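Side-chain contacts in structural PPIase-like protein L605 (Mimivirus, PDB 2OSE), which is a homotrimeric virion protein of the cyclophilin family that may bind cyclosporin A and catalyse peptidyl-prolyl cis-trans isomerisation: residues V132-E137 with Y142-F147; Y121-E124 with L129-V132; F40-E45 with T105-E110; C79-V84 with I90-I95. All coordinates share one frame; numbering follows the deposited sequence.

Contact 1: V132-E137 with Y142-F147; sequences VPYTDE and YYDSTF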
loop_
_atom_site.group_PDB
_atom_site.type_symbol
_atom_site.label_atom_id
_atom_site.label_comp_id
_atom_site.label_asym_id
_atom_site.label_seq_id
_atom_site.Cartn_x
_atom_site.Cartn_y
_atom_site.Cartn_z
ATOM N N VAL A 132 1.546 -9.247 -17.916
ATOM C CA VAL A 132 2.413 -8.248 -17.295
ATOM C C VAL A 132 3.830 -8.846 -17.130
ATOM O O VAL A 132 3.988 -9.912 -16.518
ATOM C CB VAL A 132 1.812 -7.777 -15.947
ATOM C CG1 VAL A 132 2.741 -6.751 -15.234
ATOM C CG2 VAL A 132 0.393 -7.177 -16.172
ATOM N N PRO A 133 4.849 -8.177 -17.700
ATOM C CA PRO A 133 6.206 -8.710 -17.599
ATOM C C PRO A 133 6.794 -8.546 -16.170
ATOM O O PRO A 133 6.293 -7.759 -15.354
ATOM C CB PRO A 133 6.996 -7.863 -18.600
ATOM C CG PRO A 133 6.250 -6.583 -18.684
ATOM C CD PRO A 133 4.801 -6.898 -18.436
ATOM N N TYR A 134 7.805 -9.347 -15.870
ATOM C CA TYR A 134 8.713 -9.057 -14.747
ATOM C C TYR A 134 10.178 -9.308 -15.185
ATOM O O TYR A 134 10.419 -9.856 -16.267
ATOM C CB TYR A 134 8.344 -9.857 -13.500
ATOM C CG TYR A 134 8.695 -11.321 -13.550
ATOM C CD1 TYR A 134 9.932 -11.772 -13.061
ATOM C CD2 TYR A 134 7.795 -12.266 -14.042
ATOM C CE1 TYR A 134 10.264 -13.105 -13.061
ATOM C CE2 TYR A 134 8.107 -13.613 -14.039
ATOM C CZ TYR A 134 9.351 -14.025 -13.554
ATOM O OH TYR A 134 9.682 -15.343 -13.554
ATOM N N THR A 135 11.126 -8.851 -14.360
ATOM C CA THR A 135 12.569 -8.933 -14.657
ATOM C C THR A 135 13.226 -9.758 -13.563
ATOM O O THR A 135 12.922 -9.602 -12.366
ATOM C CB THR A 135 13.186 -7.532 -14.772
ATOM O OG1 THR A 135 12.536 -6.813 -15.821
ATOM C CG2 THR A 135 14.656 -7.600 -15.132
ATOM N N ASP A 136 14.102 -10.679 -13.962
ATOM C CA ASP A 136 14.742 -11.541 -12.994
ATOM C C ASP A 136 16.046 -10.888 -12.515
ATOM O O ASP A 136 16.359 -9.777 -12.927
ATOM C CB ASP A 136 14.960 -12.951 -13.563
ATOM C CG ASP A 136 16.065 -13.016 -14.623
ATOM O OD1 ASP A 136 16.640 -11.971 -15.040
ATOM O OD2 ASP A 136 16.353 -14.154 -15.044
ATOM N N GLU A 137 16.800 -11.596 -11.679
ATOM C CA GLU A 137 18.057 -11.069 -11.131
ATOM C C GLU A 137 19.126 -10.668 -12.173
ATOM O O GLU A 137 20.047 -9.925 -11.848
ATOM C CB GLU A 137 18.612 -11.972 -10.017
ATOM C CG GLU A 137 18.945 -13.384 -10.416
ATOM C CD GLU A 137 19.774 -14.139 -9.368
ATOM O OE1 GLU A 137 19.478 -14.052 -8.138
ATOM O OE2 GLU A 137 20.715 -14.864 -9.787
ATOM N N TYR A 142 10.497 -12.033 -18.201
ATOM C CA TYR A 142 9.665 -13.238 -18.156
ATOM C C TYR A 142 8.200 -12.866 -17.889
ATOM O O TYR A 142 7.911 -11.749 -17.515
ATOM C CB TYR A 142 10.137 -14.248 -17.097
ATOM C CG TYR A 142 11.461 -14.935 -17.429
ATOM C CD1 TYR A 142 11.523 -16.023 -18.339
ATOM C CD2 TYR A 142 12.661 -14.485 -16.857
ATOM C CE1 TYR A 142 12.761 -16.643 -18.652
ATOM C CE2 TYR A 142 13.911 -15.100 -17.177
ATOM C CZ TYR A 142 13.943 -16.162 -18.067
ATOM O OH TYR A 142 15.159 -16.750 -18.349
ATOM N N TYR A 143 7.309 -13.835 -18.069
ATOM C CA TYR A 143 5.892 -13.661 -17.833
ATOM C C TYR A 143 5.411 -14.761 -16.937
ATOM O O TYR A 143 6.084 -15.793 -16.750
ATOM C CB TYR A 143 5.111 -13.633 -19.149
ATOM C CG TYR A 143 5.492 -12.473 -20.014
ATOM C CD1 TYR A 143 4.777 -11.280 -19.967
ATOM C CD2 TYR A 143 6.573 -12.551 -20.877
ATOM C CE1 TYR A 143 5.127 -10.220 -20.747
ATOM C CE2 TYR A 143 6.938 -11.490 -21.651
ATOM C CZ TYR A 143 6.223 -10.319 -21.579
ATOM O OH TYR A 143 6.556 -9.253 -22.381
ATOM N N ASP A 144 4.251 -14.525 -16.348
ATOM C CA ASP A 144 3.612 -15.520 -15.521
ATOM C C ASP A 144 2.069 -15.393 -15.675
ATOM O O ASP A 144 1.569 -14.930 -16.721
ATOM C CB ASP A 144 4.149 -15.457 -14.051
ATOM C CG ASP A 144 4.011 -14.072 -13.398
ATOM O OD1 ASP A 144 3.161 -13.248 -13.860
ATOM O OD2 ASP A 144 4.754 -13.806 -12.393
ATOM N N SER A 145 1.348 -15.819 -14.648
ATOM C CA SER A 145 -0.111 -15.720 -14.567
ATOM C C SER A 145 -0.685 -14.290 -14.456
ATOM O O SER A 145 -1.910 -14.110 -14.571
ATOM C CB SER A 145 -0.573 -16.538 -13.364
ATOM O OG SER A 145 0.062 -16.071 -12.172
ATOM N N THR A 146 0.183 -13.307 -14.186
ATOM C CA THR A 146 -0.185 -11.894 -14.035
ATOM C C THR A 146 -0.677 -11.249 -15.335
ATOM O O THR A 146 0.026 -11.217 -16.337
ATOM C CB THR A 146 0.999 -11.029 -13.491
ATOM O OG1 THR A 146 1.585 -11.696 -12.356
ATOM C CG2 THR A 146 0.490 -9.621 -13.062
ATOM N N PHE A 147 -1.899 -10.725 -15.301
ATOM C CA PHE A 147 -2.519 -10.254 -16.522
ATOM C C PHE A 147 -3.236 -8.927 -16.280
ATOM O O PHE A 147 -3.646 -8.630 -15.172
ATOM C CB PHE A 147 -3.476 -11.340 -17.087
ATOM C CG PHE A 147 -4.774 -11.486 -16.309
ATOM C CD1 PHE A 147 -5.836 -10.611 -16.540
ATOM C CD2 PHE A 147 -4.928 -12.484 -15.365
ATOM C CE1 PHE A 147 -7.017 -10.742 -15.856
ATOM C CE2 PHE A 147 -6.122 -12.634 -14.657
ATOM C CZ PHE A 147 -7.155 -11.763 -14.909
HETATM O O HOH W 1 2.714 -12.211 -17.063
#

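Contact 2: Y121-E124 with L129-V132; sequences YPHE and LSLV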
loop_
_atom_site.group_PDB
_atom_site.type_symbol
_atom_site.label_atom_id
_atom_site.label_comp_id
_atom_site.label_asym_id
_atom_site.label_seq_id
_atom_site.Cartn_x
_atom_site.Cartn_y
_atom_site.Cartn_z
ATOM N N TYR A 121 -0.370 -7.358 -31.560
ATOM C CA TYR A 121 -1.627 -6.607 -31.444
ATOM C C TYR A 121 -1.372 -5.306 -30.688
ATOM O O TYR A 121 -0.856 -5.331 -29.575
ATOM C CB TYR A 121 -2.726 -7.451 -30.752
ATOM C CG TYR A 121 -3.056 -8.697 -31.531
ATOM C CD1 TYR A 121 -4.148 -8.737 -32.409
ATOM C CD2 TYR A 121 -2.248 -9.822 -31.452
ATOM C CE1 TYR A 121 -4.417 -9.882 -33.174
ATOM C CE2 TYR A 121 -2.511 -10.968 -32.217
ATOM C CZ TYR A 121 -3.600 -10.977 -33.068
ATOM O OH TYR A 121 -3.847 -12.111 -33.797
ATOM N N PRO A 122 -1.718 -4.164 -31.293
ATOM C CA PRO A 122 -1.526 -2.861 -30.620
ATOM C C PRO A 122 -2.305 -2.800 -29.305
ATOM O O PRO A 122 -3.257 -3.596 -29.109
ATOM C CB PRO A 122 -2.053 -1.836 -31.627
ATOM C CG PRO A 122 -2.101 -2.582 -32.980
ATOM C CD PRO A 122 -2.302 -4.041 -32.643
ATOM N N HIS A 123 -1.871 -1.906 -28.404
ATOM C CA HIS A 123 -2.358 -1.872 -27.012
ATOM C C HIS A 123 -3.062 -0.532 -26.771
ATOM O O HIS A 123 -2.759 0.202 -25.818
ATOM C CB HIS A 123 -1.163 -2.073 -26.040
ATOM C CG HIS A 123 -1.504 -2.729 -24.726
ATOM N ND1 HIS A 123 -2.782 -2.761 -24.199
ATOM C CD2 HIS A 123 -0.704 -3.315 -23.800
ATOM C CE1 HIS A 123 -2.759 -3.369 -23.025
ATOM N NE2 HIS A 123 -1.511 -3.721 -22.763
ATOM N N GLU A 124 -4.012 -0.223 -27.642
ATOM C CA GLU A 124 -4.633 1.098 -27.686
ATOM C C GLU A 124 -6.133 1.165 -27.348
ATOM O O GLU A 124 -6.706 2.251 -27.267
ATOM C CB GLU A 124 -4.424 1.671 -29.087
ATOM C CG GLU A 124 -3.023 1.455 -29.630
ATOM C CD GLU A 124 -2.745 2.274 -30.872
ATOM O OE1 GLU A 124 -3.526 2.178 -31.850
ATOM O OE2 GLU A 124 -1.746 3.024 -30.839
ATOM N N LEU A 129 -6.795 -7.735 -23.256
ATOM C CA LEU A 129 -6.118 -8.566 -22.271
ATOM C C LEU A 129 -4.622 -8.649 -22.601
ATOM O O LEU A 129 -4.266 -8.885 -23.763
ATOM C CB LEU A 129 -6.658 -10.015 -22.307
ATOM C CG LEU A 129 -5.919 -11.053 -21.440
ATOM C CD1 LEU A 129 -6.211 -10.793 -19.958
ATOM C CD2 LEU A 129 -6.286 -12.487 -21.841
ATOM N N SER A 130 -3.772 -8.527 -21.582
ATOM C CA SER A 130 -2.323 -8.565 -21.808
ATOM C C SER A 130 -1.622 -9.244 -20.647
ATOM O O SER A 130 -2.228 -9.435 -19.582
ATOM C CB SER A 130 -1.784 -7.159 -22.116
ATOM O OG SER A 130 -2.005 -6.225 -21.047
ATOM N N LEU A 131 -0.382 -9.682 -20.858
ATOM C CA LEU A 131 0.376 -10.305 -19.768
ATOM C C LEU A 131 1.406 -9.300 -19.234
ATOM O O LEU A 131 2.032 -8.592 -19.989
ATOM C CB LEU A 131 1.060 -11.612 -20.202
ATOM C CG LEU A 131 0.116 -12.731 -20.628
ATOM C CD1 LEU A 131 0.908 -13.962 -21.137
ATOM C CD2 LEU A 131 -0.880 -13.129 -19.506
ATOM N N VAL A 132 1.546 -9.247 -17.916
ATOM C CA VAL A 132 2.413 -8.248 -17.295
ATOM C C VAL A 132 3.830 -8.846 -17.130
ATOM O O VAL A 132 3.988 -9.912 -16.518
ATOM C CB VAL A 132 1.812 -7.777 -15.947
ATOM C CG1 VAL A 132 2.741 -6.751 -15.234
ATOM C CG2 VAL A 132 0.393 -7.177 -16.172
#

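Contact 3: F40-E45 with T105-E110; sequences FPAGVE and TVYCDE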
loop_
_atom_site.group_PDB
_atom_site.type_symbol
_atom_site.label_atom_id
_atom_site.label_comp_id
_atom_site.label_asym_id
_atom_site.label_seq_id
_atom_site.Cartn_x
_atom_site.Cartn_y
_atom_site.Cartn_z
ATOM N N PHE A 40 1.482 -15.136 -28.742
ATOM C CA PHE A 40 2.338 -15.559 -27.639
ATOM C C PHE A 40 1.882 -16.920 -27.184
ATOM O O PHE A 40 1.192 -17.028 -26.151
ATOM C CB PHE A 40 2.174 -14.566 -26.456
ATOM C CG PHE A 40 3.172 -14.719 -25.341
ATOM C CD1 PHE A 40 4.102 -15.767 -25.315
ATOM C CD2 PHE A 40 3.159 -13.785 -24.271
ATOM C CE1 PHE A 40 5.006 -15.897 -24.259
ATOM C CE2 PHE A 40 4.060 -13.897 -23.214
ATOM C CZ PHE A 40 4.997 -14.947 -23.202
ATOM N N PRO A 41 2.255 -17.991 -27.919
ATOM C CA PRO A 41 1.761 -19.307 -27.558
ATOM C C PRO A 41 1.866 -19.769 -26.108
ATOM O O PRO A 41 0.882 -20.268 -25.545
ATOM C CB PRO A 41 2.551 -20.236 -28.503
ATOM C CG PRO A 41 2.734 -19.430 -29.709
ATOM C CD PRO A 41 3.063 -18.048 -29.164
ATOM N N ALA A 42 3.041 -19.646 -25.491
ATOM C CA ALA A 42 3.202 -20.156 -24.125
ATOM C C ALA A 42 2.419 -19.323 -23.088
ATOM O O ALA A 42 1.959 -19.852 -22.101
ATOM C CB ALA A 42 4.721 -20.189 -23.728
ATOM N N GLY A 43 2.315 -18.024 -23.320
ATOM C CA GLY A 43 1.598 -17.133 -22.389
ATOM C C GLY A 43 0.088 -17.293 -22.485
ATOM O O GLY A 43 -0.605 -17.241 -21.476
ATOM N N VAL A 44 -0.402 -17.480 -23.703
ATOM C CA VAL A 44 -1.817 -17.841 -23.981
ATOM C C VAL A 44 -2.203 -19.191 -23.370
ATOM O O VAL A 44 -3.246 -19.308 -22.694
ATOM C CB VAL A 44 -2.105 -17.782 -25.498
ATOM C CG1 VAL A 44 -3.491 -18.420 -25.841
ATOM C CG2 VAL A 44 -2.057 -16.349 -25.939
ATOM N N GLU A 45 -1.374 -20.216 -23.586
ATOM C CA GLU A 45 -1.674 -21.522 -22.994
ATOM C C GLU A 45 -1.684 -21.507 -21.472
ATOM O O GLU A 45 -2.549 -22.116 -20.852
ATOM C CB GLU A 45 -0.768 -22.657 -23.563
ATOM C CG GLU A 45 -1.010 -22.952 -25.043
ATOM C CD GLU A 45 -2.436 -23.454 -25.394
ATOM O OE1 GLU A 45 -3.129 -24.076 -24.556
ATOM O OE2 GLU A 45 -2.853 -23.222 -26.549
ATOM N N THR A 105 2.799 -20.430 -12.798
ATOM C CA THR A 105 2.613 -20.921 -14.146
ATOM C C THR A 105 2.280 -22.413 -14.097
ATOM O O THR A 105 2.572 -23.089 -13.100
ATOM C CB THR A 105 3.835 -20.662 -15.083
ATOM O OG1 THR A 105 4.857 -21.656 -14.883
ATOM C CG2 THR A 105 4.420 -19.245 -14.912
ATOM N N VAL A 106 1.664 -22.915 -15.165
ATOM C CA VAL A 106 1.292 -24.339 -15.273
ATOM C C VAL A 106 2.504 -25.212 -15.675
ATOM O O VAL A 106 2.421 -26.442 -15.702
ATOM C CB VAL A 106 0.118 -24.572 -16.281
ATOM C CG1 VAL A 106 -1.156 -23.851 -15.823
ATOM C CG2 VAL A 106 0.506 -24.137 -17.728
ATOM N N TYR A 107 3.621 -24.564 -15.989
ATOM C CA TYR A 107 4.817 -25.274 -16.427
ATOM C C TYR A 107 5.757 -25.609 -15.261
ATOM O O TYR A 107 6.920 -25.212 -15.276
ATOM C CB TYR A 107 5.538 -24.417 -17.461
ATOM C CG TYR A 107 4.624 -23.900 -18.559
ATOM C CD1 TYR A 107 4.035 -24.780 -19.476
ATOM C CD2 TYR A 107 4.357 -22.531 -18.688
ATOM C CE1 TYR A 107 3.202 -24.307 -20.501
ATOM C CE2 TYR A 107 3.536 -22.043 -19.723
ATOM C CZ TYR A 107 2.957 -22.945 -20.615
ATOM O OH TYR A 107 2.130 -22.490 -21.607
ATOM N N CYS A 108 5.253 -26.337 -14.259
ATOM C CA CYS A 108 5.962 -26.528 -12.971
ATOM C C CYS A 108 6.435 -25.195 -12.366
ATOM O O CYS A 108 7.515 -25.113 -11.740
ATOM C CB CYS A 108 7.150 -27.487 -13.120
ATOM S SG CYS A 108 6.705 -29.053 -13.881
ATOM N N ASP A 109 5.624 -24.151 -12.570
ATOM C CA ASP A 109 5.921 -22.802 -12.093
ATOM C C ASP A 109 7.198 -22.210 -12.661
ATOM O O ASP A 109 7.747 -21.245 -12.108
ATOM C CB ASP A 109 5.916 -22.754 -10.564
ATOM C CG ASP A 109 4.528 -22.886 -9.995
ATOM O OD1 ASP A 109 3.722 -21.931 -10.155
ATOM O OD2 ASP A 109 4.233 -23.956 -9.417
ATOM N N GLU A 110 7.658 -22.775 -13.777
ATOM C CA GLU A 110 8.751 -22.179 -14.534
ATOM C C GLU A 110 8.306 -20.838 -15.109
ATOM O O GLU A 110 7.162 -20.709 -15.576
ATOM C CB GLU A 110 9.179 -23.070 -15.705
ATOM C CG GLU A 110 9.871 -24.374 -15.355
ATOM C CD GLU A 110 10.252 -25.155 -16.619
ATOM O OE1 GLU A 110 9.643 -26.221 -16.848
ATOM O OE2 GLU A 110 11.135 -24.693 -17.398
#

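Contact 4: C79-V84 with I90-I95; sequences CKFHNV and IVSGDI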
loop_
_atom_site.group_PDB
_atom_site.type_symbol
_atom_site.label_atom_id
_atom_site.label_comp_id
_atom_site.label_asym_id
_atom_site.label_seq_id
_atom_site.Cartn_x
_atom_site.Cartn_y
_atom_site.Cartn_z
ATOM N N CYS A 79 -8.712 -15.276 -7.255
ATOM C CA CYS A 79 -7.732 -14.188 -7.396
ATOM C C CYS A 79 -8.355 -12.815 -7.246
ATOM O O CYS A 79 -9.445 -12.547 -7.792
ATOM C CB CYS A 79 -7.054 -14.245 -8.757
ATOM S SG CYS A 79 -5.901 -15.561 -8.892
ATOM N N LYS A 80 -7.657 -11.941 -6.525
ATOM C CA LYS A 80 -8.075 -10.547 -6.379
ATOM C C LYS A 80 -7.506 -9.706 -7.514
ATOM O O LYS A 80 -6.460 -10.035 -8.083
ATOM C CB LYS A 80 -7.610 -9.963 -5.036
ATOM C CG LYS A 80 -8.049 -10.790 -3.808
ATOM C CD LYS A 80 -7.687 -10.081 -2.491
ATOM C CE LYS A 80 -8.156 -10.924 -1.276
ATOM N NZ LYS A 80 -7.550 -10.350 -0.013
ATOM N N PHE A 81 -8.202 -8.624 -7.849
ATOM C CA PHE A 81 -7.642 -7.628 -8.740
ATOM C C PHE A 81 -6.812 -6.724 -7.856
ATOM O O PHE A 81 -7.364 -5.971 -7.052
ATOM C CB PHE A 81 -8.740 -6.898 -9.529
ATOM C CG PHE A 81 -9.334 -7.757 -10.615
ATOM C CD1 PHE A 81 -8.726 -7.821 -11.881
ATOM C CD2 PHE A 81 -10.421 -8.565 -10.353
ATOM C CE1 PHE A 81 -9.237 -8.672 -12.879
ATOM C CE2 PHE A 81 -10.955 -9.405 -11.344
ATOM C CZ PHE A 81 -10.359 -9.451 -12.609
ATOM N N HIS A 82 -5.492 -6.836 -7.994
ATOM C CA HIS A 82 -4.538 -6.289 -6.998
ATOM C C HIS A 82 -3.992 -4.902 -7.309
ATOM O O HIS A 82 -3.497 -4.200 -6.405
ATOM C CB HIS A 82 -3.410 -7.295 -6.680
ATOM C CG HIS A 82 -2.553 -7.692 -7.855
ATOM N ND1 HIS A 82 -1.721 -6.810 -8.510
ATOM C CD2 HIS A 82 -2.340 -8.899 -8.432
ATOM C CE1 HIS A 82 -1.048 -7.446 -9.448
ATOM N NE2 HIS A 82 -1.408 -8.716 -9.427
ATOM N N ASN A 83 -4.072 -4.502 -8.576
ATOM C CA ASN A 83 -3.642 -3.190 -9.013
ATOM C C ASN A 83 -4.766 -2.759 -9.927
ATOM O O ASN A 83 -5.129 -3.517 -10.868
ATOM C CB ASN A 83 -2.335 -3.252 -9.840
ATOM C CG ASN A 83 -1.065 -3.271 -8.989
ATOM O OD1 ASN A 83 -0.299 -2.309 -9.002
ATOM N ND2 ASN A 83 -0.826 -4.365 -8.265
ATOM N N VAL A 84 -5.344 -1.592 -9.633
ATOM C CA VAL A 84 -6.496 -1.062 -10.363
ATOM C C VAL A 84 -6.281 0.423 -10.517
ATOM O O VAL A 84 -5.774 1.095 -9.585
ATOM C CB VAL A 84 -7.873 -1.379 -9.710
ATOM C CG1 VAL A 84 -8.089 -2.898 -9.559
ATOM C CG2 VAL A 84 -8.066 -0.638 -8.354
ATOM N N ILE A 90 -7.172 -2.854 -14.946
ATOM C CA ILE A 90 -7.211 -3.661 -13.731
ATOM C C ILE A 90 -6.202 -4.805 -13.947
ATOM O O ILE A 90 -5.954 -5.182 -15.089
ATOM C CB ILE A 90 -8.619 -4.231 -13.452
ATOM C CG1 ILE A 90 -9.124 -5.064 -14.641
ATOM C CG2 ILE A 90 -9.616 -3.101 -13.079
ATOM C CD1 ILE A 90 -10.477 -5.688 -14.373
ATOM N N VAL A 91 -5.663 -5.358 -12.867
ATOM C CA VAL A 91 -4.593 -6.376 -12.948
ATOM C C VAL A 91 -4.871 -7.463 -11.939
ATOM O O VAL A 91 -5.318 -7.181 -10.827
ATOM C CB VAL A 91 -3.172 -5.747 -12.737
ATOM C CG1 VAL A 91 -2.099 -6.812 -12.797
ATOM C CG2 VAL A 91 -2.907 -4.717 -13.799
ATOM N N SER A 92 -4.662 -8.722 -12.331
ATOM C CA SER A 92 -4.854 -9.844 -11.432
ATOM C C SER A 92 -3.841 -10.955 -11.732
ATOM O O SER A 92 -2.963 -10.759 -12.550
ATOM C CB SER A 92 -6.299 -10.370 -11.526
ATOM O OG SER A 92 -6.581 -11.258 -10.457
ATOM N N GLY A 93 -3.944 -12.093 -11.043
ATOM C CA GLY A 93 -3.121 -13.254 -11.383
ATOM C C GLY A 93 -2.293 -13.907 -10.291
ATOM O O GLY A 93 -1.534 -14.834 -10.581
ATOM N N ASP A 94 -2.426 -13.423 -9.052
ATOM C CA ASP A 94 -1.765 -14.042 -7.886
ATOM C C ASP A 94 -2.487 -15.307 -7.472
ATOM O O ASP A 94 -3.247 -15.312 -6.482
ATOM C CB ASP A 94 -1.752 -13.080 -6.703
ATOM C CG ASP A 94 -0.527 -12.211 -6.670
ATOM O OD1 ASP A 94 0.239 -12.167 -7.667
ATOM O OD2 ASP A 94 -0.329 -11.579 -5.613
ATOM N N ILE A 95 -2.223 -16.375 -8.219
ATOM C CA ILE A 95 -2.950 -17.630 -8.085
ATOM C C ILE A 95 -2.667 -18.389 -6.770
ATOM O O ILE A 95 -3.408 -19.311 -6.407
ATOM C CB ILE A 95 -2.712 -18.544 -9.345
ATOM C CG1 ILE A 95 -1.219 -18.789 -9.557
ATOM C CG2 ILE A 95 -3.369 -17.923 -10.597
ATOM C CD1 ILE A 95 -0.899 -19.997 -10.451
#

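Contact 1: V132-E137 with Y142-F147
Tyr134 and Tyr142 face each other as an antiparallel hydrogen-bonded pair: Tyr134 N donates to Tyr142 O and Tyr142 N to Tyr134 O, both at 2.9 Å. Further along, the segments separate and then meet again where Val132 N donates almost straight to Thr146 O (2.9 Å, 176° at the hydrogen), although it comes from above the plane of that carbonyl. In the gap between, water 1 accepts from Asp144 N and lies within hydrogen-bonding distance of Val132 O and Thr146 O, two carbonyls that share its protons with other acceptors nearby. Asp144 OD1 accepts from Thr146 N at 3.0 Å, an Asx turn, and also from Thr146 OG1 at 2.7 Å, both on one face of the carboxylate. The two segments thus make the end of the hairpin of strands 128-135 and 141-142 of the cyclophilin barrel and the loop that returns to strand 147-150. Arg193 of a second subunit lies on this loop, with a salt bridge to Asp144 OD1 and hydrogen bonds to Val132 O and Pro133 O. Packing is largely aromatic. With CG held between N and the carbonyl carbon (chi1 74°), the Tyr134 ring lies across Tyr142, whose CB sits over its face in a CH-pi contact, 4.0 Å from the centroid and 29° off the normal. Pro133 CB rests on Tyr143 CE1 at 3.7 Å, while the hydroxyl of that ring bonds to Asp166 O. Asp136 OD2 meets the Tyr142 ring at its edge, 3.4 Å from CE2; the other oxygen, OD1, accepts from Ser138 N and Asn140 N.

Contact 2: Y121-E124 with L129-V132
Ser130 OG and His123 NE2, 3.1 Å apart, form the single hydrogen bond that joins these segments, and either atom could be its donor. The bond is bent at the ring. The hydroxyl oxygen lies about 30° out of the imidazole plane and leans to the CE1 side, so that His123 CE1 is 3.6 Å from Ser130 OG. On the serine side the approach is nearly square to the CB-OG bond, which also brings Ser130 CB within 3.5 Å of His123 NE2. The ring therefore touches both atoms of the small side chain. Ser130 points its CB toward the loop, and its OG is held between the backbone N and the carbonyl carbon (chi1 61°). His123 has to bridge more distance: the backbones are 8.5 Å apart between His123 CA and Ser130 CA, and the ring spans the gap because its CG extends opposite the backbone N, at a chi1 of -151°. The side chain also packs on Val169 of strand 168-175, Thr150 of strand 147-150 and Leu163. Leu129 and Leu131, on either side of Ser130 in sequence, turn away from the loop, and both pack on Ile170. Ser130 is thus the residue that strand 128-135 offers to the loop, while its backbone pairs with Met148 of strand 147-150. A histidine leading into a strand with a Leu-Ser pair recalls the H-T-G-P-G-x-L-S-M stretch of cyclophilins, and here the histidine ties the loop to an inner strand of the cyclophilin barrel sheet.

Contact 3: F40-E45 with T105-E110
Tyr107 reaches the helix by setting CG opposite its own carbonyl carbon, beside the backbone N (chi1 -49°), which, with CB pointing toward the helix, carries the hydroxyl to Ala42. There Tyr107 OH donates to Ala42 O at 2.7 Å. The donor lies in the carbonyl plane and on a lone pair, with a C=O...O angle of 124°, while the carbonyl oxygen meets the phenol near the plane of its ring. The hydroxyl also touches aliphatic carbon: Glu45 CB is 3.5 Å from Tyr107 OH. Beyond CB the glutamate chain bends at chi2 (-62°) and carries its carboxylate away from the tyrosine, to a salt bridge with Arg37 and a hydrogen bond from Ser11. One face of the ring is covered from within its own segment, where Val106 CG2 stands 3.8 Å above the plane of Tyr107, over its centre. The backbone carrying the ring is tightly folded. Tyr107 is the centre of an inverse gamma turn and starts a type I' turn, closed by Glu110 N donating to Tyr107 O at 3.0 Å. Thr105 OG1 gives a 2.6 Å bond to Glu110 O, and Thr105 N one of 3.2 Å to Asp109 OD1, so Thr105 ties the start of the loop to its end. This buried packing thus fastens the 105-110 loop to the first turn of helix 41-52. Asn46, one turn along, bonds to Val106 N; Leu5 and Leu8 pack against Tyr107; and Phe40 and Val44 lie on strand 168-175.

Contact 4: C79-V84 with I90-I95
Ser92 OG donates to Lys80 O at 2.7 Å, from well above the carbonyl plane. The same residue lays its CB over the face of the Phe81 ring, 4.0 Å from the centroid, a CH-pi contact, while Ile90 CD1 packs on Phe81 CE1 at 3.6 Å. His82 N donates to Val91 O at 2.9 Å, and that oxygen also lies over the centre of the imidazole face. With CG between N and the carbonyl carbon (chi1 61°), the His82 ring folds back over the neighbouring strand, where CE1 meets Val91 CG1 at 3.6 Å. Val91 N returns a weak bond to Asn83 O. On the face opposite Asn83 and Val91, Val84 CG1 packs on Ile90 CG2. Cys79 SG packs on Ile95 CG2 at 3.9 Å.

A second layer fixes these groups. Asn83 ND2 donates to His82 ND1 from near the ring plane, which would help set the rotation of the imidazole; His82 NE2 is buried with no partner in the model. Asp94 stands beside this ring but bonds to Ser101, and to Lys194 of a second subunit, whose Gly192 lies against His82, Asn83 and Val91. The positive phi of Gly93 (127°) suits the turn out of the strand. The two segments form the F-H...G-D hairpin of the cyclophilin signature; by sequence, Asn83 and Val91 probably stand where typical family members carry the arginine and glutamine of the active site.

Contact 3 opens first, at the start of helix 41-52, and closes at 105-110, shutting a long loop. Contact 4 lies wholly within that loop and closes a short hairpin, 79-84 onto 90-95. After contact 3 has closed, contact 2 ties 121-124 to 129-132, and contact 1 begins at Val132, which the two share, before closing at 142-147. None of the four cross. In space, contacts 1 and 4 meet where Phe147 N lies 2.9 Å from Ser92 O, so strands 89-92 and 147-150 join the two hairpins, and both face the second subunit. Tyr143 of contact 1 meets Phe40, just before the helix of contact 3, and Leu131 of contact 2 meets Phe40 and Gly43.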